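Local coordinates for protein beta-alanyl-CoA:ammonia lyase 2 (Clostridium propionicum, PDB 4MZQ) that probably acts as a lyase on beta-alanyl-CoA, releasing ammonia, and is a zinc-binding hot-dog-fold protein that here holds propionyl coenzyme A, at residues Gly21-Gly26 with Pro62-Asp67; Gly79-Thr84 with Ser121-Lys126. All coordinates share one frame; numbering follows the deposited sequence.

Contact 1 of 2, residues Gly21-Gly26 with Pro62-Asp67; sequences GNLVNG and PVYVGD. With 1VU (propionyl Coenzyme A), chain R.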
loop_
_atom_site.group_PDB
_atom_site.type_symbol
_atom_site.label_atom_id
_atom_site.label_comp_id
_atom_site.label_asym_id
_atom_site.label_seq_id
_atom_site.Cartn_x
_atom_site.Cartn_y
_atom_site.Cartn_z
ATOM N N GLY A 21 -7.295 -16.323 3.577
ATOM C CA GLY A 21 -8.731 -16.509 3.442
ATOM C C GLY A 21 -9.517 -15.224 3.306
ATOM O O GLY A 21 -10.699 -15.176 3.671
ATOM N N ASN A 22 -8.853 -14.189 2.797
ATOM C CA ASN A 22 -9.462 -12.874 2.604
ATOM C C ASN A 22 -9.936 -12.220 3.903
ATOM O O ASN A 22 -10.855 -11.407 3.894
ATOM C CB ASN A 22 -10.612 -12.999 1.610
ATOM C CG ASN A 22 -10.119 -13.279 0.215
ATOM O OD1 ASN A 22 -9.339 -12.508 -0.327
ATOM N ND2 ASN A 22 -10.535 -14.406 -0.357
ATOM N N LEU A 23 -9.298 -12.586 5.009
ATOM C CA LEU A 23 -9.660 -12.088 6.334
ATOM C C LEU A 23 -8.967 -10.768 6.627
ATOM O O LEU A 23 -7.739 -10.675 6.569
ATOM C CB LEU A 23 -9.287 -13.109 7.408
ATOM C CG LEU A 23 -9.599 -12.731 8.859
ATOM C CD1 LEU A 23 -11.111 -12.628 9.103
ATOM C CD2 LEU A 23 -8.972 -13.750 9.786
ATOM N N VAL A 24 -9.766 -9.758 6.955
ATOM C CA VAL A 24 -9.240 -8.448 7.315
ATOM C C VAL A 24 -8.820 -8.482 8.786
ATOM O O VAL A 24 -9.488 -9.110 9.622
ATOM C CB VAL A 24 -10.289 -7.341 7.067
ATOM C CG1 VAL A 24 -9.733 -5.988 7.468
ATOM C CG2 VAL A 24 -10.700 -7.330 5.605
ATOM N N ASN A 25 -7.703 -7.835 9.111
ATOM C CA ASN A 25 -7.275 -7.786 10.493
ATOM C C ASN A 25 -8.097 -6.794 11.324
ATOM O O ASN A 25 -8.639 -5.808 10.810
ATOM C CB ASN A 25 -5.772 -7.468 10.580
ATOM C CG ASN A 25 -5.376 -6.162 9.886
ATOM O OD1 ASN A 25 -6.039 -5.689 8.961
ATOM N ND2 ASN A 25 -4.258 -5.591 10.330
ATOM N N GLY A 26 -8.214 -7.074 12.616
ATOM C CA GLY A 26 -8.944 -6.186 13.496
ATOM C C GLY A 26 -8.371 -4.785 13.544
ATOM O O GLY A 26 -9.100 -3.812 13.749
ATOM N N PRO A 62 -16.180 -11.372 12.297
ATOM C CA PRO A 62 -15.075 -11.258 11.338
ATOM C C PRO A 62 -15.410 -10.387 10.134
ATOM O O PRO A 62 -16.579 -10.309 9.727
ATOM C CB PRO A 62 -14.837 -12.703 10.896
ATOM C CG PRO A 62 -16.164 -13.354 11.055
ATOM C CD PRO A 62 -16.867 -12.670 12.204
ATOM N N VAL A 63 -14.376 -9.779 9.559
ATOM C CA VAL A 63 -14.514 -8.895 8.410
ATOM C C VAL A 63 -13.689 -9.440 7.238
ATOM O O VAL A 63 -12.563 -9.882 7.437
ATOM C CB VAL A 63 -14.064 -7.472 8.778
ATOM C CG1 VAL A 63 -14.184 -6.533 7.569
ATOM C CG2 VAL A 63 -14.894 -6.953 9.935
ATOM N N TYR A 64 -14.274 -9.409 6.032
ATOM C CA TYR A 64 -13.687 -9.995 4.822
ATOM C C TYR A 64 -13.620 -8.996 3.680
ATOM O O TYR A 64 -14.344 -7.991 3.660
ATOM C CB TYR A 64 -14.492 -11.223 4.365
ATOM C CG TYR A 64 -14.485 -12.345 5.380
ATOM C CD1 TYR A 64 -13.450 -13.270 5.418
ATOM C CD2 TYR A 64 -15.497 -12.449 6.325
ATOM C CE1 TYR A 64 -13.430 -14.279 6.373
ATOM C CE2 TYR A 64 -15.491 -13.456 7.277
ATOM C CZ TYR A 64 -14.454 -14.364 7.297
ATOM O OH TYR A 64 -14.444 -15.372 8.242
ATOM N N VAL A 65 -12.740 -9.287 2.731
ATOM C CA VAL A 65 -12.737 -8.600 1.437
ATOM C C VAL A 65 -14.136 -8.587 0.860
ATOM O O VAL A 65 -14.827 -9.611 0.879
ATOM C CB VAL A 65 -11.791 -9.291 0.452
ATOM C CG1 VAL A 65 -11.839 -8.619 -0.932
ATOM C CG2 VAL A 65 -10.380 -9.268 1.017
ATOM N N GLY A 66 -14.565 -7.426 0.381
ATOM C CA GLY A 66 -15.890 -7.274 -0.203
ATOM C C GLY A 66 -16.941 -6.815 0.793
ATOM O O GLY A 66 -18.089 -6.537 0.428
ATOM N N ASP A 67 -16.567 -6.721 2.062
ATOM C CA ASP A 67 -17.497 -6.181 3.042
ATOM C C ASP A 67 -17.556 -4.670 2.913
ATOM O O ASP A 67 -16.531 -4.017 2.786
ATOM C CB ASP A 67 -17.076 -6.546 4.462
ATOM C CG ASP A 67 -17.367 -7.988 4.817
ATOM O OD1 ASP A 67 -18.053 -8.706 4.047
ATOM O OD2 ASP A 67 -16.913 -8.400 5.899
HETATM O O14 1VU R . -13.535 -19.234 28.796
HETATM P P2 1VU R . -12.639 -19.004 27.603
HETATM O O15 1VU R . -12.973 -19.863 26.412
HETATM O O16 1VU R . -11.150 -18.967 27.904
HETATM O O13 1VU R . -13.045 -17.491 27.225
HETATM C C23 1VU R . -14.211 -17.162 26.479
HETATM C C22 1VU R . -14.548 -15.715 26.755
HETATM O O12 1VU R . -14.369 -15.427 28.139
HETATM C C16 1VU R . -13.512 -15.011 25.895
HETATM N N2 1VU R . -13.845 -13.645 25.426
HETATM C C21 1VU R . -13.053 -12.588 25.594
HETATM N N6 1VU R . -11.858 -12.431 26.219
HETATM C C20 1VU R . -11.274 -11.227 26.255
HETATM N N5 1VU R . -11.849 -10.164 25.680
HETATM C C19 1VU R . -13.039 -10.273 25.048
HETATM N N4 1VU R . -13.599 -9.172 24.485
HETATM C C18 1VU R . -13.671 -11.506 24.999
HETATM N N3 1VU R . -14.839 -11.947 24.461
HETATM C C17 1VU R . -14.927 -13.269 24.725
HETATM O O11 1VU R . -13.371 -15.826 24.729
HETATM C C15 1VU R . -13.823 -17.159 25.006
HETATM C C14 1VU R . -14.980 -17.595 24.107
HETATM O O10 1VU R . -16.085 -16.717 24.307
HETATM P P1 1VU R . -17.510 -16.946 23.588
HETATM O O8 1VU R . -17.796 -18.428 23.572
HETATM O O9 1VU R . -18.485 -15.961 24.175
HETATM O O7 1VU R . -17.118 -16.516 22.088
HETATM P P 1VU R . -17.801 -15.293 21.289
HETATM O O5 1VU R . -19.268 -15.586 21.070
HETATM O O6 1VU R . -17.370 -13.990 21.921
HETATM O O4 1VU R . -17.051 -15.504 19.881
HETATM C C13 1VU R . -15.678 -15.151 19.760
HETATM C C10 1VU R . -15.338 -14.932 18.298
HETATM C C11 1VU R . -13.849 -14.615 18.172
HETATM C C12 1VU R . -15.688 -16.171 17.483
HETATM C C9 1VU R . -16.154 -13.726 17.817
HETATM O O3 1VU R . -16.067 -12.701 18.821
HETATM C C8 1VU R . -15.644 -13.176 16.514
HETATM O O2 1VU R . -15.831 -13.776 15.454
HETATM N N1 1VU R . -15.000 -12.010 16.599
HETATM C C7 1VU R . -14.262 -11.410 15.492
HETATM C C6 1VU R . -12.782 -11.775 15.571
HETATM C C5 1VU R . -11.981 -11.086 14.494
HETATM O O1 1VU R . -12.441 -10.961 13.359
HETATM N N 1VU R . -10.779 -10.658 14.869
HETATM C C4 1VU R . -9.903 -9.900 13.983
HETATM C C3 1VU R . -9.326 -10.736 12.847
HETATM S S 1VU R . -8.045 -11.899 13.412
HETATM O O HOH W 1 -11.941 -9.611 10.816
#
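Two backbone hydrogen bonds fasten Leu23 to Tyr64 in a single beta bridge: Val24 N donates to Val63 O at 2.8 Å, and Val65 N donates to Asn22 O at 3.1 Å. Both bonds are nearly straight at the hydrogen. Asn22 O takes a further, weaker approach from the CA-H of Tyr64, with CA 3.3 Å away.

Val63 N donates to a water at 2.7 Å. That water in turn donates toward Val24 O and toward O1 of propionyl coenzyme A, joining both segments to the pantetheine arm, although the acceptors around it outnumber its protons. The 62-67 segment is the connection between strands 50-59 and 68-78 of the hot-dog sheet, and it closes with a type II turn from Tyr64 to Asp67. Inside this turn Asp67 N returns to Tyr64 O, while Tyr64 N meets Asp67 OD2 at 2.8 Å from above the carboxylate plane, 60° out of it. The same oxygen forms a salt bridge with Lys91, which also bonds Pro62 O.

Apolar groups fill in around the bridge. Leu23 has CG opposite the backbone N (chi1 180°), which carries CD1 back to Tyr64 CE1, 3.9 Å away and oblique to the ring, and on to Pro62 CB; its CD2 comes near the sulfur S of the ligand, and Leu50 of a second subunit packs on the same side chain. Gly21 O sits at the edge of the tyrosine ring. Val24 CB rests 4.0 Å from Val63 CG1, with Met12 touching both valines, and Val65 CG2 lies against CB and OD1 of Asn22.

Contact 2 of 2, residues Gly79-Thr84 with Ser121-Lys126; sequences GNQSYT and SLFIAK. With 1VU (propionyl Coenzyme A), chain M.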
loop_
_atom_site.group_PDB
_atom_site.type_symbol
_atom_site.label_atom_id
_atom_site.label_comp_id
_atom_site.label_asym_id
_atom_site.label_seq_id
_atom_site.Cartn_x
_atom_site.Cartn_y
_atom_site.Cartn_z
ATOM N N GLY A 79 -12.982 16.638 28.505
ATOM C CA GLY A 79 -12.204 16.857 29.712
ATOM C C GLY A 79 -11.437 18.161 29.638
ATOM O O GLY A 79 -11.912 19.126 29.046
ATOM N N ASN A 80 -10.256 18.195 30.245
ATOM C CA ASN A 80 -9.414 19.386 30.207
ATOM C C ASN A 80 -8.596 19.370 28.920
ATOM O O ASN A 80 -8.775 20.220 28.043
ATOM C CB ASN A 80 -8.502 19.459 31.435
ATOM C CG ASN A 80 -7.595 20.671 31.415
ATOM O OD1 ASN A 80 -7.939 21.700 30.843
ATOM N ND2 ASN A 80 -6.425 20.557 32.039
ATOM N N GLN A 81 -7.707 18.388 28.812
ATOM C CA GLN A 81 -6.962 18.171 27.586
ATOM C C GLN A 81 -7.339 16.837 26.955
ATOM O O GLN A 81 -6.808 16.482 25.903
ATOM C CB GLN A 81 -5.453 18.238 27.860
ATOM C CG GLN A 81 -4.998 19.632 28.300
ATOM C CD GLN A 81 -3.504 19.718 28.509
ATOM O OE1 GLN A 81 -2.811 20.458 27.816
ATOM N NE2 GLN A 81 -2.995 18.952 29.467
ATOM N N SER A 82 -8.261 16.109 27.580
ATOM C CA SER A 82 -8.692 14.820 27.033
ATOM C C SER A 82 -10.155 14.861 26.610
ATOM O O SER A 82 -10.934 15.693 27.070
ATOM C CB SER A 82 -8.469 13.680 28.034
ATOM O OG SER A 82 -9.516 13.627 28.991
ATOM N N TYR A 83 -10.495 13.965 25.693
ATOM C CA TYR A 83 -11.836 13.818 25.139
ATOM C C TYR A 83 -12.101 12.333 25.077
ATOM O O TYR A 83 -11.321 11.601 24.484
ATOM C CB TYR A 83 -11.959 14.423 23.726
ATOM C CG TYR A 83 -11.443 15.843 23.605
ATOM C CD1 TYR A 83 -10.076 16.112 23.613
ATOM C CD2 TYR A 83 -12.320 16.907 23.471
ATOM C CE1 TYR A 83 -9.598 17.407 23.516
ATOM C CE2 TYR A 83 -11.851 18.210 23.380
ATOM C CZ TYR A 83 -10.489 18.452 23.390
ATOM O OH TYR A 83 -10.006 19.737 23.284
ATOM N N THR A 84 -13.186 11.884 25.691
ATOM C CA THR A 84 -13.504 10.463 25.714
ATOM C C THR A 84 -14.616 10.176 24.712
ATOM O O THR A 84 -15.646 10.845 24.703
ATOM C CB THR A 84 -13.900 10.014 27.119
ATOM O OG1 THR A 84 -12.854 10.367 28.035
ATOM C CG2 THR A 84 -14.119 8.504 27.165
ATOM N N SER A 121 -9.810 7.558 23.920
ATOM C CA SER A 121 -9.668 8.953 24.286
ATOM C C SER A 121 -8.591 9.623 23.457
ATOM O O SER A 121 -7.612 8.983 23.071
ATOM C CB SER A 121 -9.329 9.084 25.770
ATOM O OG SER A 121 -10.389 8.601 26.575
ATOM N N LEU A 122 -8.769 10.912 23.209
ATOM C CA LEU A 122 -7.812 11.685 22.434
ATOM C C LEU A 122 -7.423 12.940 23.203
ATOM O O LEU A 122 -8.142 13.380 24.097
ATOM C CB LEU A 122 -8.399 12.048 21.059
ATOM C CG LEU A 122 -8.804 10.852 20.182
ATOM C CD1 LEU A 122 -10.270 10.518 20.425
ATOM C CD2 LEU A 122 -8.577 11.135 18.700
ATOM N N PHE A 123 -6.285 13.512 22.821
ATOM C CA PHE A 123 -5.626 14.607 23.522
ATOM C C PHE A 123 -5.449 15.812 22.604
ATOM O O PHE A 123 -4.966 15.673 21.488
ATOM C CB PHE A 123 -4.269 14.116 24.023
ATOM C CG PHE A 123 -3.379 15.186 24.605
ATOM C CD1 PHE A 123 -3.454 15.495 25.955
ATOM C CD2 PHE A 123 -2.438 15.839 23.824
ATOM C CE1 PHE A 123 -2.629 16.456 26.514
ATOM C CE2 PHE A 123 -1.603 16.812 24.376
ATOM C CZ PHE A 123 -1.699 17.115 25.723
ATOM N N ILE A 124 -5.826 16.991 23.092
ATOM C CA ILE A 124 -5.416 18.236 22.467
ATOM C C ILE A 124 -4.843 19.128 23.556
ATOM O O ILE A 124 -5.550 19.485 24.490
ATOM C CB ILE A 124 -6.577 18.965 21.769
ATOM C CG1 ILE A 124 -7.277 18.032 20.779
ATOM C CG2 ILE A 124 -6.063 20.223 21.054
ATOM C CD1 ILE A 124 -8.487 18.666 20.113
ATOM N N ALA A 125 -3.556 19.444 23.455
ATOM C CA ALA A 125 -2.913 20.334 24.408
ATOM C C ALA A 125 -3.700 21.638 24.508
ATOM O O ALA A 125 -4.238 22.115 23.507
ATOM C CB ALA A 125 -1.464 20.607 23.994
ATOM N N LYS A 126 -3.772 22.203 25.710
ATOM C CA LYS A 126 -4.600 23.378 25.958
ATOM C C LYS A 126 -4.323 24.497 24.954
ATOM O O LYS A 126 -5.257 25.110 24.430
ATOM C CB LYS A 126 -4.395 23.879 27.396
ATOM C CG LYS A 126 -5.297 25.045 27.812
ATOM C CD LYS A 126 -6.795 24.730 27.650
ATOM C CE LYS A 126 -7.246 23.569 28.531
ATOM N NZ LYS A 126 -8.723 23.259 28.434
HETATM O O14 1VU M . -7.700 15.877 32.833
HETATM P P2 1VU M . -7.683 15.758 31.321
HETATM O O15 1VU M . -6.753 16.734 30.652
HETATM O O16 1VU M . -9.059 15.657 30.709
HETATM O O13 1VU M . -7.087 14.277 31.055
HETATM C C23 1VU M . -5.689 13.986 31.106
HETATM C C22 1VU M . -5.559 12.503 31.371
HETATM O O12 1VU M . -6.469 12.005 32.372
HETATM C C16 1VU M . -5.850 11.938 29.987
HETATM N N2 1VU M . -5.227 10.634 29.719
HETATM C C21 1VU M . -5.926 9.583 29.311
HETATM N N6 1VU M . -7.239 9.419 29.075
HETATM C C20 1VU M . -7.684 8.220 28.675
HETATM N N5 1VU M . -6.863 7.179 28.503
HETATM C C19 1VU M . -5.540 7.311 28.725
HETATM N N4 1VU M . -4.711 6.262 28.551
HETATM C C18 1VU M . -5.047 8.533 29.142
HETATM N N3 1VU M . -3.816 8.990 29.464
HETATM C C17 1VU M . -3.939 10.289 29.819
HETATM O O11 1VU M . -5.258 12.846 29.062
HETATM C C15 1VU M . -5.069 14.111 29.711
HETATM C C14 1VU M . -3.577 14.435 29.758
HETATM O O10 1VU M . -2.860 13.474 30.546
HETATM P P1 1VU M . -1.280 13.649 30.768
HETATM O O8 1VU M . -1.039 15.076 31.209
HETATM O O9 1VU M . -0.752 12.514 31.595
HETATM O O7 1VU M . -0.798 13.517 29.233
HETATM P P 1VU M . 0.529 12.720 28.815
HETATM O O5 1VU M . 1.702 13.340 29.546
HETATM O O6 1VU M . 0.232 11.239 28.891
HETATM O O4 1VU M . 0.647 13.161 27.279
HETATM C C13 1VU M . -0.338 12.687 26.358
HETATM C C10 1VU M . 0.293 12.590 24.975
HETATM C C11 1VU M . -0.798 12.307 23.941
HETATM C C12 1VU M . 1.031 13.886 24.648
HETATM C C9 1VU M . 1.302 11.443 25.046
HETATM O O3 1VU M . 0.714 10.347 25.761
HETATM C C8 1VU M . 1.742 10.990 23.681
HETATM O O2 1VU M . 2.446 11.696 22.974
HETATM N N1 1VU M . 1.335 9.778 23.338
HETATM C C7 1VU M . 1.398 9.258 21.981
HETATM C C6 1VU M . 0.159 9.705 21.225
HETATM C C5 1VU M . 0.171 9.163 19.812
HETATM O O1 1VU M . 1.213 9.175 19.168
HETATM N N 1VU M . -0.994 8.694 19.352
HETATM C C4 1VU M . -1.113 8.064 18.036
HETATM C C3 1VU M . -0.965 9.014 16.837
HETATM S S 1VU M . -2.356 10.176 16.702
#
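Gln81 reaches across to the 121-126 segment twice. Its backbone O accepts Ile124 N at 3.0 Å, and its side-chain OE1 takes Lys126 N at 2.9 Å, in the amide plane and on a lone pair. On the coenzyme side, Asn80 N (2.8 Å) and Ser82 OG (2.7 Å) grip phosphate oxygen O16, while Gln81 N takes O15. The Gln81 chain, extended beyond CG, runs alongside Phe123, its amide turned 62° from the ring, one face of which carries methyl C12 of the coenzyme, offset toward the rim. Tyr83 and Leu122 exchange backbone bonds as an antiparallel hydrogen-bonded pair. The tyrosine ring brings CE1 to within 3.6 Å of Ile124 CG1.

Lys126 bends at chi2 and chi3 and curls back so that NZ bonds Asn80 O at 3.1 Å, from above the carbonyl plane, and Asn80 OD1 more weakly; Gln129 OE1 also holds it. Farther out, Tyr83 OH is anchored by Asp45, a zinc ligand, and Gly79 O by His142, also a zinc ligand. The result is a phosphate-binding turn entering strand 82-95, at the open end of the antiparallel hairpin 82-95/106-123, inside the hot-dog sheet.

From the N terminus, residues 21-26 come first. Contact 1 closes the loop that holds helix 27-45 and strand 50-59, tying the segment leading into the helix to the connection between strands 50-59 and 68-78. The chain then runs through strand 68-78 to residues 79-84, where contact 2 opens; it closes the hairpin of strands 82-95 and 106-123 at its open end. The two loops follow in series, neither nested nor crossed, on opposite sides of the chain's centre. The centres of contacts 1 and 2 are about 32 Å apart. Each meets a different coenzyme molecule, yet the one by contact 1 is bonded by Asn80, Gln81 and Ser82 of the second subunit, so both contacts line the same kind of intersubunit site.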